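Local coordinates for protein precorrin-8x Methyl Mutase (Thermus thermophilus, PDB 1V9C) that probably catalyses the methyl migration that turns precorrin-8X into hydrogenobyrinate, a late step in making the corrin ring of adenosylcobalamin, at residues L140-A154 with E168-W180. Sequence-based numbering, arbitrary orientation.
With SO4 (sulfate ion), chain G.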
ATOM      1  N   LEU B 140      13.326  11.038  -3.880  1.00 34.15           N
ATOM      2  CA  LEU B 140      12.786  12.374  -3.636  1.00 34.74           C
ATOM      3  C   LEU B 140      13.907  13.409  -3.512  1.00 35.49           C
ATOM      4  O   LEU B 140      13.722  14.580  -3.830  1.00 30.75           O
ATOM      5  CB  LEU B 140      11.939  12.367  -2.363  1.00 29.64           C
ATOM      6  CG  LEU B 140      11.203  13.670  -2.057  1.00 30.37           C
ATOM      7  CD1 LEU B 140      10.318  14.053  -3.246  1.00 32.31           C
ATOM      8  CD2 LEU B 140      10.365  13.488  -0.804  1.00 27.73           C
ATOM      9  N   LEU B 141      15.065  12.966  -3.038  1.00 38.13           N
ATOM     10  CA  LEU B 141      16.219  13.846  -2.906  1.00 39.42           C
ATOM     11  C   LEU B 141      16.815  14.112  -4.283  1.00 40.07           C
ATOM     12  O   LEU B 141      17.144  15.246  -4.608  1.00 43.78           O
ATOM     13  CB  LEU B 141      17.271  13.210  -2.004  1.00 37.17           C
ATOM     14  CG  LEU B 141      16.983  13.342  -0.518  1.00 34.79           C
ATOM     15  CD1 LEU B 141      18.067  12.627   0.262  1.00 40.24           C
ATOM     16  CD2 LEU B 141      16.921  14.813  -0.137  1.00 33.28           C
ATOM     17  N   ALA B 142      16.960  13.066  -5.088  1.00 43.42           N
ATOM     18  CA  ALA B 142      17.496  13.224  -6.436  1.00 44.61           C
ATOM     19  C   ALA B 142      16.569  14.184  -7.170  1.00 44.50           C
ATOM     20  O   ALA B 142      17.014  15.189  -7.711  1.00 46.23           O
ATOM     21  CB  ALA B 142      17.539  11.882  -7.153  1.00 43.52           C
ATOM     22  N   LEU B 143      15.273  13.878  -7.152  1.00 44.85           N
ATOM     23  CA  LEU B 143      14.270  14.717  -7.802  1.00 44.08           C
ATOM     24  C   LEU B 143      14.326  16.166  -7.326  1.00 41.72           C
ATOM     25  O   LEU B 143      14.186  17.087  -8.122  1.00 44.15           O
ATOM     26  CB  LEU B 143      12.856  14.166  -7.552  1.00 42.79           C
ATOM     27  CG  LEU B 143      11.679  15.021  -8.052  1.00 42.67           C
ATOM     28  CD1 LEU B 143      11.813  15.244  -9.566  1.00 39.66           C
ATOM     29  CD2 LEU B 143      10.345  14.339  -7.722  1.00 38.93           C
ATOM     30  N   VAL B 144      14.519  16.375  -6.031  1.00 43.43           N
ATOM     31  CA  VAL B 144      14.567  17.738  -5.509  1.00 47.62           C
ATOM     32  C   VAL B 144      15.777  18.498  -6.025  1.00 50.50           C
ATOM     33  O   VAL B 144      15.715  19.708  -6.232  1.00 53.32           O
ATOM     34  CB  VAL B 144      14.572  17.750  -3.972  1.00 45.07           C
ATOM     35  CG1 VAL B 144      14.913  19.139  -3.459  1.00 45.16           C
ATOM     36  CG2 VAL B 144      13.202  17.328  -3.463  1.00 45.29           C
ATOM     37  N   GLU B 145      16.875  17.781  -6.226  1.00 53.65           N
ATOM     38  CA  GLU B 145      18.093  18.380  -6.739  1.00 56.18           C
ATOM     39  C   GLU B 145      17.849  18.656  -8.216  1.00 56.31           C
ATOM     40  O   GLU B 145      18.251  19.694  -8.738  1.00 59.99           O
ATOM     41  CB  GLU B 145      19.267  17.418  -6.547  1.00 59.52           C
ATOM     42  CG  GLU B 145      19.433  16.986  -5.090  1.00 65.32           C
ATOM     43  CD  GLU B 145      20.661  16.126  -4.840  1.00 69.97           C
ATOM     44  OE1 GLU B 145      20.840  15.674  -3.684  1.00 67.56           O
ATOM     45  OE2 GLU B 145      21.446  15.905  -5.790  1.00 73.00           O
ATOM     46  N   ALA B 146      17.161  17.729  -8.874  1.00 52.92           N
ATOM     47  CA  ALA B 146      16.841  17.862 -10.288  1.00 53.36           C
ATOM     48  C   ALA B 146      15.901  19.036 -10.523  1.00 54.02           C
ATOM     49  O   ALA B 146      15.846  19.585 -11.625  1.00 56.14           O
ATOM     50  CB  ALA B 146      16.209  16.581 -10.805  1.00 52.42           C
ATOM     51  N   ILE B 147      15.159  19.413  -9.486  1.00 51.44           N
ATOM     52  CA  ILE B 147      14.224  20.528  -9.575  1.00 50.88           C
ATOM     53  C   ILE B 147      14.998  21.844  -9.541  1.00 52.73           C
ATOM     54  O   ILE B 147      14.579  22.836 -10.139  1.00 50.83           O
ATOM     55  CB  ILE B 147      13.183  20.489  -8.405  1.00 47.45           C
ATOM     56  CG1 ILE B 147      12.136  19.400  -8.677  1.00 47.82           C
ATOM     57  CG2 ILE B 147      12.506  21.844  -8.232  1.00 42.72           C
ATOM     58  CD1 ILE B 147      11.062  19.288  -7.606  1.00 41.23           C
ATOM     59  N   ARG B 148      16.131  21.842  -8.840  1.00 56.11           N
ATOM     60  CA  ARG B 148      16.968  23.034  -8.729  1.00 58.05           C
ATOM     61  C   ARG B 148      17.743  23.271 -10.019  1.00 57.91           C
ATOM     62  O   ARG B 148      18.385  24.305 -10.184  1.00 58.01           O
ATOM     63  CB  ARG B 148      17.946  22.905  -7.557  1.00 57.59           C
ATOM     64  CG  ARG B 148      17.303  22.877  -6.172  1.00 54.13           C
ATOM     65  CD  ARG B 148      16.530  24.152  -5.854  1.00 48.67           C
ATOM     66  NE  ARG B 148      16.216  24.224  -4.431  1.00 41.37           N
ATOM     67  CZ  ARG B 148      15.469  25.171  -3.864  1.00 46.10           C
ATOM     68  NH1 ARG B 148      14.938  26.142  -4.602  1.00 40.75           N
ATOM     69  NH2 ARG B 148      15.263  25.156  -2.547  1.00 39.60           N
ATOM     70  N   GLN B 149      17.670  22.312 -10.934  1.00 59.43           N
ATOM     71  CA  GLN B 149      18.349  22.413 -12.219  1.00 62.28           C
ATOM     72  C   GLN B 149      17.395  22.736 -13.368  1.00 62.53           C
ATOM     73  O   GLN B 149      17.797  22.728 -14.531  1.00 64.53           O
ATOM     74  CB  GLN B 149      19.089  21.112 -12.535  1.00 64.90           C
ATOM     75  CG  GLN B 149      20.217  20.790 -11.573  1.00 68.91           C
ATOM     76  CD  GLN B 149      21.173  21.952 -11.403  1.00 68.35           C
ATOM     77  OE1 GLN B 149      21.661  22.517 -12.379  1.00 68.93           O
ATOM     78  NE2 GLN B 149      21.447  22.313 -10.157  1.00 68.84           N
ATOM     79  N   GLY B 150      16.131  23.006 -13.053  1.00 61.07           N
ATOM     80  CA  GLY B 150      15.185  23.336 -14.105  1.00 58.19           C
ATOM     81  C   GLY B 150      14.021  22.388 -14.333  1.00 56.04           C
ATOM     82  O   GLY B 150      13.229  22.593 -15.253  1.00 55.06           O
ATOM     83  N   ALA B 151      13.905  21.342 -13.522  1.00 53.37           N
ATOM     84  CA  ALA B 151      12.793  20.413 -13.680  1.00 47.93           C
ATOM     85  C   ALA B 151      11.567  21.048 -13.017  1.00 45.08           C
ATOM     86  O   ALA B 151      11.669  21.580 -11.912  1.00 40.17           O
ATOM     87  CB  ALA B 151      13.127  19.079 -13.028  1.00 46.13           C
ATOM     88  N   ARG B 152      10.425  21.014 -13.702  1.00 45.19           N
ATOM     89  CA  ARG B 152       9.192  21.598 -13.170  1.00 48.27           C
ATOM     90  C   ARG B 152       7.968  20.664 -13.208  1.00 47.67           C
ATOM     91  O   ARG B 152       7.096  20.772 -14.081  1.00 43.43           O
ATOM     92  CB  ARG B 152       8.868  22.913 -13.903  1.00 49.32           C
ATOM     93  CG  ARG B 152       9.926  24.006 -13.729  1.00 51.18           C
ATOM     94  CD  ARG B 152      10.284  24.201 -12.255  1.00 53.19           C
ATOM     95  NE  ARG B 152      11.370  25.156 -12.065  1.00 52.20           N
ATOM     96  CZ  ARG B 152      12.090  25.265 -10.953  1.00 56.10           C
ATOM     97  NH1 ARG B 152      11.848  24.473  -9.918  1.00 56.20           N
ATOM     98  NH2 ARG B 152      13.052  26.175 -10.872  1.00 56.36           N
ATOM     99  N   PRO B 153       7.896  19.723 -12.255  1.00 47.34           N
ATOM    100  CA  PRO B 153       6.763  18.790 -12.198  1.00 44.60           C
ATOM    101  C   PRO B 153       5.532  19.600 -11.804  1.00 41.70           C
ATOM    102  O   PRO B 153       5.642  20.558 -11.045  1.00 42.83           O
ATOM    103  CB  PRO B 153       7.169  17.816 -11.095  1.00 45.09           C
ATOM    104  CG  PRO B 153       8.669  17.899 -11.070  1.00 48.03           C
ATOM    105  CD  PRO B 153       8.919  19.373 -11.256  1.00 45.47           C
ATOM    106  N   ALA B 154       4.366  19.235 -12.315  1.00 37.25           N
ATOM    107  CA  ALA B 154       3.161  19.972 -11.964  1.00 35.97           C
ATOM    108  C   ALA B 154       2.907  19.876 -10.468  1.00 34.47           C
ATOM    109  O   ALA B 154       2.519  20.862  -9.845  1.00 36.58           O
ATOM    110  CB  ALA B 154       1.958  19.431 -12.738  1.00 37.54           C
ATOM    111  N   GLU B 168      14.592  14.080   6.071  1.00 41.64           N
ATOM    112  CA  GLU B 168      15.321  15.073   5.296  1.00 45.22           C
ATOM    113  C   GLU B 168      14.806  15.176   3.864  1.00 43.74           C
ATOM    114  O   GLU B 168      14.809  16.254   3.270  1.00 42.71           O
ATOM    115  CB  GLU B 168      16.816  14.748   5.313  1.00 49.01           C
ATOM    116  CG  GLU B 168      17.378  14.233   4.012  1.00 54.85           C
ATOM    117  CD  GLU B 168      18.869  13.983   4.093  1.00 59.03           C
ATOM    118  OE1 GLU B 168      19.280  13.137   4.916  1.00 63.10           O
ATOM    119  OE2 GLU B 168      19.625  14.632   3.337  1.00 59.37           O
ATOM    120  N   ALA B 169      14.360  14.049   3.318  1.00 43.73           N
ATOM    121  CA  ALA B 169      13.830  14.016   1.959  1.00 37.81           C
ATOM    122  C   ALA B 169      12.586  14.897   1.866  1.00 36.96           C
ATOM    123  O   ALA B 169      12.361  15.587   0.863  1.00 37.57           O
ATOM    124  CB  ALA B 169      13.483  12.586   1.573  1.00 35.48           C
ATOM    125  N   LYS B 170      11.779  14.873   2.917  1.00 31.73           N
ATOM    126  CA  LYS B 170      10.574  15.673   2.934  1.00 35.60           C
ATOM    127  C   LYS B 170      10.924  17.149   3.118  1.00 39.41           C
ATOM    128  O   LYS B 170      10.346  18.011   2.457  1.00 39.19           O
ATOM    129  CB  LYS B 170       9.635  15.168   4.028  1.00 33.61           C
ATOM    130  CG  LYS B 170       9.120  13.767   3.708  1.00 31.26           C
ATOM    131  CD  LYS B 170       8.381  13.124   4.855  1.00 32.55           C
ATOM    132  CE  LYS B 170       7.878  11.748   4.442  1.00 28.70           C
ATOM    133  NZ  LYS B 170       6.880  11.210   5.389  1.00 19.86           N
ATOM    134  N   ARG B 171      11.876  17.444   3.996  1.00 41.96           N
ATOM    135  CA  ARG B 171      12.295  18.830   4.197  1.00 42.92           C
ATOM    136  C   ARG B 171      12.801  19.375   2.860  1.00 40.99           C
ATOM    137  O   ARG B 171      12.411  20.457   2.429  1.00 42.03           O
ATOM    138  CB  ARG B 171      13.407  18.906   5.241  1.00 47.93           C
ATOM    139  CG  ARG B 171      13.002  19.618   6.522  1.00 56.52           C
ATOM    140  CD  ARG B 171      14.045  19.410   7.618  1.00 63.70           C
ATOM    141  NE  ARG B 171      14.040  18.038   8.129  1.00 63.55           N
ATOM    142  CZ  ARG B 171      14.993  17.518   8.896  1.00 63.19           C
ATOM    143  NH1 ARG B 171      16.042  18.247   9.248  1.00 64.34           N
ATOM    144  NH2 ARG B 171      14.894  16.267   9.318  1.00 64.88           N
ATOM    145  N   ALA B 172      13.653  18.612   2.188  1.00 37.52           N
ATOM    146  CA  ALA B 172      14.175  19.046   0.904  1.00 35.36           C
ATOM    147  C   ALA B 172      13.041  19.356  -0.071  1.00 41.53           C
ATOM    148  O   ALA B 172      13.219  20.134  -1.018  1.00 41.22           O
ATOM    149  CB  ALA B 172      15.066  17.983   0.323  1.00 33.23           C
ATOM    150  N   LEU B 173      11.877  18.749   0.153  1.00 38.36           N
ATOM    151  CA  LEU B 173      10.737  18.980  -0.729  1.00 34.77           C
ATOM    152  C   LEU B 173       9.902  20.185  -0.285  1.00 32.67           C
ATOM    153  O   LEU B 173       9.476  21.001  -1.104  1.00 27.40           O
ATOM    154  CB  LEU B 173       9.853  17.730  -0.781  1.00 37.51           C
ATOM    155  CG  LEU B 173       8.543  17.858  -1.564  1.00 38.70           C
ATOM    156  CD1 LEU B 173       8.856  18.127  -3.039  1.00 38.86           C
ATOM    157  CD2 LEU B 173       7.728  16.580  -1.417  1.00 42.37           C
ATOM    158  N   MET B 174       9.674  20.292   1.018  1.00 35.41           N
ATOM    159  CA  MET B 174       8.881  21.383   1.579  1.00 41.80           C
ATOM    160  C   MET B 174       9.521  22.775   1.544  1.00 46.04           C
ATOM    161  O   MET B 174       8.932  23.736   2.037  1.00 47.74           O
ATOM    162  CB  MET B 174       8.510  21.060   3.014  1.00 42.41           C
ATOM    163  CG  MET B 174       7.544  19.923   3.160  1.00 45.06           C
ATOM    164  SD  MET B 174       7.229  19.665   4.884  1.00 52.24           S
ATOM    165  CE  MET B 174       8.706  18.781   5.347  1.00 52.59           C
ATOM    166  N   GLU B 175      10.716  22.879   0.968  1.00 48.98           N
ATOM    167  CA  GLU B 175      11.424  24.157   0.863  1.00 49.88           C
ATOM    168  C   GLU B 175      11.820  24.357  -0.598  1.00 49.19           C
ATOM    169  O   GLU B 175      12.698  25.161  -0.921  1.00 50.87           O
ATOM    170  CB  GLU B 175      12.668  24.138   1.760  1.00 49.38           C
ATOM    171  CG  GLU B 175      12.340  23.869   3.231  1.00 56.42           C
ATOM    172  CD  GLU B 175      13.572  23.741   4.116  1.00 57.48           C
ATOM    173  OE1 GLU B 175      14.439  22.892   3.816  1.00 56.48           O
ATOM    174  OE2 GLU B 175      13.666  24.484   5.119  1.00 58.29           O
ATOM    175  N   ALA B 176      11.144  23.622  -1.475  1.00 45.96           N
ATOM    176  CA  ALA B 176      11.404  23.669  -2.906  1.00 46.02           C
ATOM    177  C   ALA B 176      10.366  24.499  -3.664  1.00 47.83           C
ATOM    178  O   ALA B 176       9.275  24.773  -3.143  1.00 45.66           O
ATOM    179  CB  ALA B 176      11.450  22.254  -3.458  1.00 44.68           C
ATOM    180  N   PRO B 177      10.700  24.915  -4.906  1.00 47.51           N
ATOM    181  CA  PRO B 177       9.889  25.723  -5.826  1.00 47.52           C
ATOM    182  C   PRO B 177       8.899  24.946  -6.701  1.00 47.38           C
ATOM    183  O   PRO B 177       8.853  25.143  -7.918  1.00 44.25           O
ATOM    184  CB  PRO B 177      10.946  26.407  -6.678  1.00 43.46           C
ATOM    185  CG  PRO B 177      11.901  25.306  -6.882  1.00 39.52           C
ATOM    186  CD  PRO B 177      12.056  24.752  -5.463  1.00 46.66           C
ATOM    187  N   VAL B 178       8.110  24.073  -6.087  1.00 46.07           N
ATOM    188  CA  VAL B 178       7.125  23.282  -6.822  1.00 42.65           C
ATOM    189  C   VAL B 178       5.992  22.971  -5.852  1.00 38.70           C
ATOM    190  O   VAL B 178       6.220  22.817  -4.650  1.00 41.61           O
ATOM    191  CB  VAL B 178       7.751  21.960  -7.346  1.00 43.55           C
ATOM    192  CG1 VAL B 178       8.002  21.004  -6.196  1.00 40.62           C
ATOM    193  CG2 VAL B 178       6.846  21.321  -8.367  1.00 45.71           C
ATOM    194  N   PRO B 179       4.752  22.899  -6.342  1.00 32.49           N
ATOM    195  CA  PRO B 179       3.706  22.598  -5.366  1.00 35.11           C
ATOM    196  C   PRO B 179       3.859  21.176  -4.831  1.00 32.34           C
ATOM    197  O   PRO B 179       4.386  20.298  -5.510  1.00 26.87           O
ATOM    198  CB  PRO B 179       2.422  22.821  -6.160  1.00 36.39           C
ATOM    199  CG  PRO B 179       2.821  22.486  -7.545  1.00 37.81           C
ATOM    200  CD  PRO B 179       4.198  23.061  -7.694  1.00 32.87           C
ATOM    201  N   TRP B 180       3.426  20.948  -3.603  1.00 29.56           N
ATOM    202  CA  TRP B 180       3.561  19.615  -3.051  1.00 31.88           C
ATOM    203  C   TRP B 180       2.570  19.315  -1.941  1.00 29.05           C
ATOM    204  O   TRP B 180       1.878  20.207  -1.444  1.00 27.33           O
ATOM    205  CB  TRP B 180       4.976  19.434  -2.511  1.00 31.08           C
ATOM    206  CG  TRP B 180       5.405  20.602  -1.662  1.00 34.65           C
ATOM    207  CD1 TRP B 180       6.202  21.644  -2.045  1.00 33.24           C
ATOM    208  CD2 TRP B 180       5.023  20.867  -0.304  1.00 32.31           C
ATOM    209  NE1 TRP B 180       6.342  22.541  -1.012  1.00 33.61           N
ATOM    210  CE2 TRP B 180       5.632  22.091   0.069  1.00 36.92           C
ATOM    211  CE3 TRP B 180       4.231  20.192   0.633  1.00 34.98           C
ATOM    212  CZ2 TRP B 180       5.468  22.655   1.339  1.00 33.58           C
ATOM    213  CZ3 TRP B 180       4.065  20.753   1.895  1.00 31.52           C
ATOM    214  CH2 TRP B 180       4.685  21.971   2.237  1.00 37.81           C
TER
HETATM  215  S   SO4 G1005      16.124  10.541   8.470  1.00 49.41           S
HETATM  216  O1  SO4 G1005      17.223   9.598   8.211  1.00 39.52           O
HETATM  217  O2  SO4 G1005      16.352  11.812   7.743  1.00 43.07           O
HETATM  218  O3  SO4 G1005      16.059  10.827   9.922  1.00 51.08           O
HETATM  219  O4  SO4 G1005      14.850   9.926   8.034  1.00 48.20           O
HETATM  220  O   HOH W   1      15.659  22.242  -1.800  1.00 41.51           O
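Leu141 lies over the helix of Ala169 and Ala172, where the axes of 140-147 and 168-174 approach to 9.0 Å and run 22° from parallel. Its CB leaves the backbone at an angle to the partner helix, and with CG anti to the carbonyl carbon (chi1 -80°) the branches reach across. CG lies 4.1 Å from Ala169 CB, CD1 crosses the Glu168 side chain at about a right angle, 4.0 Å from its OE2, and CD2 rests on Ala169 CA and Ala172 CB, 3.7 Å from the latter. Cut back to alanine, Leu141 would lose CG and both methyls, which is likely to open a gap above Ala169 and Ala172 and take an apolar neighbour from Glu168. One turn on, Val144 sets CG1 against Ala172, while Leu140 meets Leu173 at about a right angle, CD1 to CD2 4.1 Å. Farther along, Ile147 and Pro177 slide past each other in opposite directions, CG2 to CG 3.8 Å, and Ile147 turns CD1 to Val178 CG1. Arg148, bent at chi2 (-61°), lays one face of its guanidinium over Pro177 CD, 3.3 Å from NH1; its NH2 gives a hydrogen bond to a water that bonds weakly to Ala172 O. Helix 137-147 closes in a Schellman motif with Gly150 as C-prime residue, Ala151 N bonding to Ala146 O at 3.2 Å. In this doubly wound alpha/beta fold, strand 155-158 links the two helices: Leu140, Leu173 and Val178 all rest on its Val156, helix 112-122 packs against Ala142 and Ala146, and the chain after helix 166-174 runs on into the neighbouring parallel strand 180-183.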